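Local coordinates for PhnB protein (Bacillus cereus, PDB 3OMS) that is of unproven function but belongs to the glyoxalase superfamily and may act as a 3-demethylubiquinone-9 3-methyltransferase, at residues 28-42 with 52-64. Sequence-based numbering, arbitrary orientation. Where two conformers were deposited one is given.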
# COMPACT_ATOMS: atom_id res chain seq x y z
N TYR A 28 14.24 5.68 -0.12
CA TYR A 28 13.35 5.40 1.03
C TYR A 28 14.11 4.85 2.23
O TYR A 28 13.87 5.24 3.37
CB TYR A 28 12.24 4.41 0.65
CG TYR A 28 11.30 4.92 -0.42
CD1 TYR A 28 11.06 6.31 -0.62
CD2 TYR A 28 10.62 4.03 -1.22
CE1 TYR A 28 10.19 6.72 -1.60
CE2 TYR A 28 9.80 4.42 -2.19
CZ TYR A 28 9.56 5.77 -2.39
OH TYR A 28 8.66 6.09 -3.37
N THR A 29 15.04 3.95 1.98
CA THR A 29 15.76 3.35 3.07
C THR A 29 16.69 4.37 3.76
O THR A 29 17.14 4.12 4.86
CB THR A 29 16.57 2.12 2.67
OG1 THR A 29 17.45 2.47 1.62
CG2 THR A 29 15.68 0.97 2.20
N SER A 30 16.96 5.51 3.14
CA SER A 30 17.74 6.58 3.80
C SER A 30 16.94 7.47 4.77
O SER A 30 17.54 8.28 5.52
CB SER A 30 18.38 7.47 2.73
OG SER A 30 17.45 8.45 2.22
N LEU A 31 15.61 7.33 4.80
CA LEU A 31 14.74 8.27 5.48
C LEU A 31 14.37 7.84 6.88
O LEU A 31 13.93 8.66 7.68
CB LEU A 31 13.43 8.43 4.70
CG LEU A 31 13.54 8.98 3.28
CD1 LEU A 31 12.15 9.06 2.68
CD2 LEU A 31 14.23 10.33 3.28
N PHE A 32 14.50 6.54 7.16
CA PHE A 32 14.06 6.00 8.43
C PHE A 32 15.14 5.13 9.04
O PHE A 32 15.96 4.52 8.34
CB PHE A 32 12.78 5.14 8.23
CG PHE A 32 11.67 5.85 7.53
CD1 PHE A 32 10.90 6.80 8.20
CD2 PHE A 32 11.37 5.58 6.20
CE1 PHE A 32 9.89 7.48 7.53
CE2 PHE A 32 10.37 6.27 5.53
CZ PHE A 32 9.62 7.20 6.19
N ASP A 33 15.13 5.08 10.37
CA ASP A 33 16.01 4.19 11.08
C ASP A 33 15.67 2.76 10.75
O ASP A 33 14.49 2.45 10.51
CB ASP A 33 15.87 4.40 12.59
CG ASP A 33 17.15 4.17 13.29
OD1 ASP A 33 18.02 5.08 13.15
OD2 ASP A 33 17.30 3.10 13.94
N GLN A 34 16.70 1.90 10.76
CA GLN A 34 16.57 0.45 10.61
C GLN A 34 15.84 0.10 9.33
O GLN A 34 14.86 -0.68 9.30
CB GLN A 34 15.93 -0.18 11.83
CG GLN A 34 16.94 -0.35 12.96
CD GLN A 34 16.27 -0.48 14.28
OE1 GLN A 34 16.27 -1.54 14.89
NE2 GLN A 34 15.67 0.62 14.73
N SER A 35 16.36 0.67 8.25
CA SER A 35 15.83 0.44 6.92
C SER A 35 16.97 0.05 6.00
O SER A 35 17.99 0.78 5.90
CB SER A 35 15.14 1.69 6.43
OG SER A 35 14.23 2.14 7.39
N GLU A 36 16.85 -1.08 5.32
CA GLU A 36 17.90 -1.48 4.39
C GLU A 36 17.38 -2.31 3.25
O GLU A 36 16.31 -2.94 3.33
CB GLU A 36 18.99 -2.25 5.13
CG GLU A 36 18.47 -3.16 6.14
CD GLU A 36 19.51 -3.56 7.19
OE1 GLU A 36 20.49 -2.83 7.46
OE2 GLU A 36 19.32 -4.61 7.79
N ILE A 37 18.15 -2.32 2.18
CA ILE A 37 17.90 -3.25 1.11
C ILE A 37 18.28 -4.65 1.59
O ILE A 37 19.31 -4.82 2.20
CB ILE A 37 18.62 -2.86 -0.18
CG1 ILE A 37 18.03 -1.49 -0.68
CG2 ILE A 37 18.35 -3.92 -1.25
CD1 ILE A 37 18.80 -0.87 -1.77
N VAL A 38 17.35 -5.58 1.41
CA VAL A 38 17.53 -6.99 1.79
C VAL A 38 18.07 -7.83 0.62
O VAL A 38 19.06 -8.58 0.76
CB VAL A 38 16.21 -7.63 2.38
CG1 VAL A 38 16.40 -9.14 2.60
CG2 VAL A 38 15.86 -6.95 3.73
N SER A 39 17.37 -7.74 -0.51
CA SER A 39 17.69 -8.52 -1.71
C SER A 39 17.32 -7.74 -2.94
O SER A 39 16.36 -6.96 -2.92
CB SER A 39 16.96 -9.87 -1.71
OG SER A 39 15.55 -9.73 -1.67
N ILE A 40 18.07 -7.95 -4.02
CA ILE A 40 17.74 -7.25 -5.28
C ILE A 40 18.24 -8.08 -6.44
O ILE A 40 19.40 -8.54 -6.42
CB ILE A 40 18.36 -5.82 -5.32
CG1 ILE A 40 18.11 -5.13 -6.69
CG2 ILE A 40 19.89 -5.88 -5.03
CD1 ILE A 40 18.34 -3.62 -6.69
N SER A 41 17.37 -8.37 -7.41
CA SER A 41 17.82 -8.98 -8.67
C SER A 41 17.44 -8.06 -9.82
O SER A 41 16.39 -7.40 -9.78
CB SER A 41 17.22 -10.38 -8.86
OG SER A 41 15.83 -10.33 -8.62
N ARG A 42 18.33 -7.99 -10.81
CA ARG A 42 18.24 -7.05 -11.93
C ARG A 42 18.29 -7.80 -13.25
O ARG A 42 18.98 -8.80 -13.36
CB ARG A 42 19.42 -6.10 -11.91
CG ARG A 42 19.56 -5.32 -10.63
CD ARG A 42 20.66 -4.28 -10.75
NE ARG A 42 20.90 -3.61 -9.47
CZ ARG A 42 21.73 -4.06 -8.52
NH1 ARG A 42 22.36 -5.22 -8.68
NH2 ARG A 42 21.91 -3.36 -7.40
N GLY A 52 19.57 -3.93 -16.27
CA GLY A 52 19.82 -3.17 -15.03
C GLY A 52 18.61 -2.81 -14.16
O GLY A 52 18.79 -2.39 -13.02
N THR A 53 17.40 -2.91 -14.71
CA THR A 53 16.19 -2.63 -13.93
C THR A 53 15.88 -3.81 -12.99
O THR A 53 16.37 -4.94 -13.20
CB THR A 53 14.96 -2.30 -14.83
OG1 THR A 53 14.54 -3.49 -15.52
CG2 THR A 53 15.30 -1.16 -15.81
N VAL A 54 15.03 -3.54 -12.00
CA VAL A 54 14.75 -4.52 -10.94
C VAL A 54 13.73 -5.59 -11.37
O VAL A 54 12.55 -5.29 -11.68
CB VAL A 54 14.28 -3.82 -9.67
CG1 VAL A 54 13.81 -4.82 -8.55
CG2 VAL A 54 15.40 -2.90 -9.13
N ILE A 55 14.17 -6.84 -11.35
CA ILE A 55 13.27 -7.97 -11.46
C ILE A 55 12.38 -8.05 -10.21
O ILE A 55 11.15 -8.07 -10.29
CB ILE A 55 14.02 -9.31 -11.59
CG1 ILE A 55 15.00 -9.33 -12.77
CG2 ILE A 55 13.03 -10.47 -11.75
CD1 ILE A 55 15.84 -10.67 -12.84
N HIS A 56 13.04 -8.12 -9.05
CA HIS A 56 12.36 -8.10 -7.77
C HIS A 56 13.37 -7.61 -6.74
O HIS A 56 14.56 -7.89 -6.87
CB HIS A 56 11.80 -9.49 -7.40
CG HIS A 56 12.82 -10.58 -7.30
ND1 HIS A 56 13.60 -10.77 -6.18
CD2 HIS A 56 13.16 -11.57 -8.17
CE1 HIS A 56 14.40 -11.81 -6.37
NE2 HIS A 56 14.15 -12.31 -7.57
N ALA A 57 12.87 -6.87 -5.75
CA ALA A 57 13.69 -6.44 -4.61
C ALA A 57 12.83 -6.39 -3.35
O ALA A 57 11.62 -6.06 -3.41
CB ALA A 57 14.33 -5.06 -4.88
N THR A 58 13.46 -6.72 -2.21
CA THR A 58 12.85 -6.64 -0.88
C THR A 58 13.68 -5.70 -0.06
O THR A 58 14.90 -5.73 -0.11
CB THR A 58 12.79 -7.99 -0.19
OG1 THR A 58 11.95 -8.86 -0.95
CG2 THR A 58 12.31 -7.90 1.31
N PHE A 59 13.02 -4.81 0.67
CA PHE A 59 13.70 -3.88 1.57
C PHE A 59 12.89 -3.67 2.79
O PHE A 59 11.67 -3.94 2.79
CB PHE A 59 13.97 -2.54 0.89
CG PHE A 59 12.75 -1.81 0.42
CD1 PHE A 59 12.33 -0.62 1.06
CD2 PHE A 59 12.06 -2.22 -0.74
CE1 PHE A 59 11.23 0.10 0.59
CE2 PHE A 59 10.93 -1.50 -1.18
CZ PHE A 59 10.52 -0.34 -0.51
N THR A 60 13.51 -3.16 3.85
CA THR A 60 12.77 -2.86 5.06
C THR A 60 12.69 -1.32 5.25
O THR A 60 13.58 -0.58 4.84
CB THR A 60 13.40 -3.48 6.29
OG1 THR A 60 14.76 -3.02 6.40
CG2 THR A 60 13.31 -5.00 6.24
N LEU A 61 11.57 -0.88 5.83
CA LEU A 61 11.45 0.45 6.37
C LEU A 61 11.09 0.29 7.84
O LEU A 61 10.03 -0.28 8.20
CB LEU A 61 10.40 1.24 5.59
CG LEU A 61 10.59 1.49 4.07
CD1 LEU A 61 9.39 2.25 3.48
CD2 LEU A 61 11.94 2.20 3.73
N ASN A 62 12.01 0.71 8.70
CA ASN A 62 11.91 0.49 10.13
C ASN A 62 11.57 -0.93 10.46
O ASN A 62 10.69 -1.18 11.28
CB ASN A 62 10.87 1.43 10.74
CG ASN A 62 11.05 1.65 12.26
OD1 ASN A 62 10.12 1.39 13.03
ND2 ASN A 62 12.22 2.10 12.69
N GLY A 63 12.24 -1.88 9.83
CA GLY A 63 12.04 -3.28 10.19
C GLY A 63 10.92 -3.96 9.41
O GLY A 63 10.88 -5.17 9.41
N GLN A 64 10.02 -3.19 8.77
CA GLN A 64 8.88 -3.75 8.03
C GLN A 64 9.30 -4.01 6.60
O GLN A 64 9.85 -3.15 5.97
CB GLN A 64 7.70 -2.79 8.04
CG GLN A 64 6.46 -3.27 7.28
CD GLN A 64 5.29 -2.27 7.31
OE1 GLN A 64 5.36 -1.24 7.99
NE2 GLN A 64 4.24 -2.54 6.53
O HOH W 1 15.50 -3.82 8.96
O HOH W 2 14.23 -9.85 -3.90
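Strands 37-42 and 54-61 form the antiparallel hairpin at one border of a four-stranded mixed sheet, and two classic beta bulges interrupt their pairing. In the first, Val38 and Ser39 face Thr58, whose carbonyl oxygen takes both amides from the same face of its plane, Val38 N at 2.9 Å and Ser39 N at 3.2 Å. The second sets Ile55 and His56 against Ser41. Here Ser41 N donates to His56 O and Ser41 O receives Ile55 N. The side chains of Ser41 and His56 each adopt two conformations, so the close approach of Ser41 OG to the imidazole in one of them is doubtful.

Ahead of strand 37-42, residues 33-36 are held by polar groups. Thr60 OG1 accepts Glu36 N at 3.0 Å, Thr60 N returns a bond to Glu36 O, and Ser35 OG, placed beside its own backbone N (chi1 -52°), receives Asn62 N at 2.9 Å. The Asn62 carboxamide reaches Asp33 O through ND2 at 3.2 Å; the acceptor lies close to the amide plane, but ND2 stands well above the carbonyl plane of Asp33.

On the helix-facing side, Leu61 CD2 packs against Tyr28 CB at 3.8 Å and meets the Phe32 ring at its edge, while Thr29 CG2 approaches Phe59 obliquely. Met25 of helix 21-29 also touches Ala57 and Phe59, and Tyr28 OH bonds to Asp126. A helix laid across the sheet and followed by this hairpin is characteristic of the βαβββ module of the glyoxalase fold.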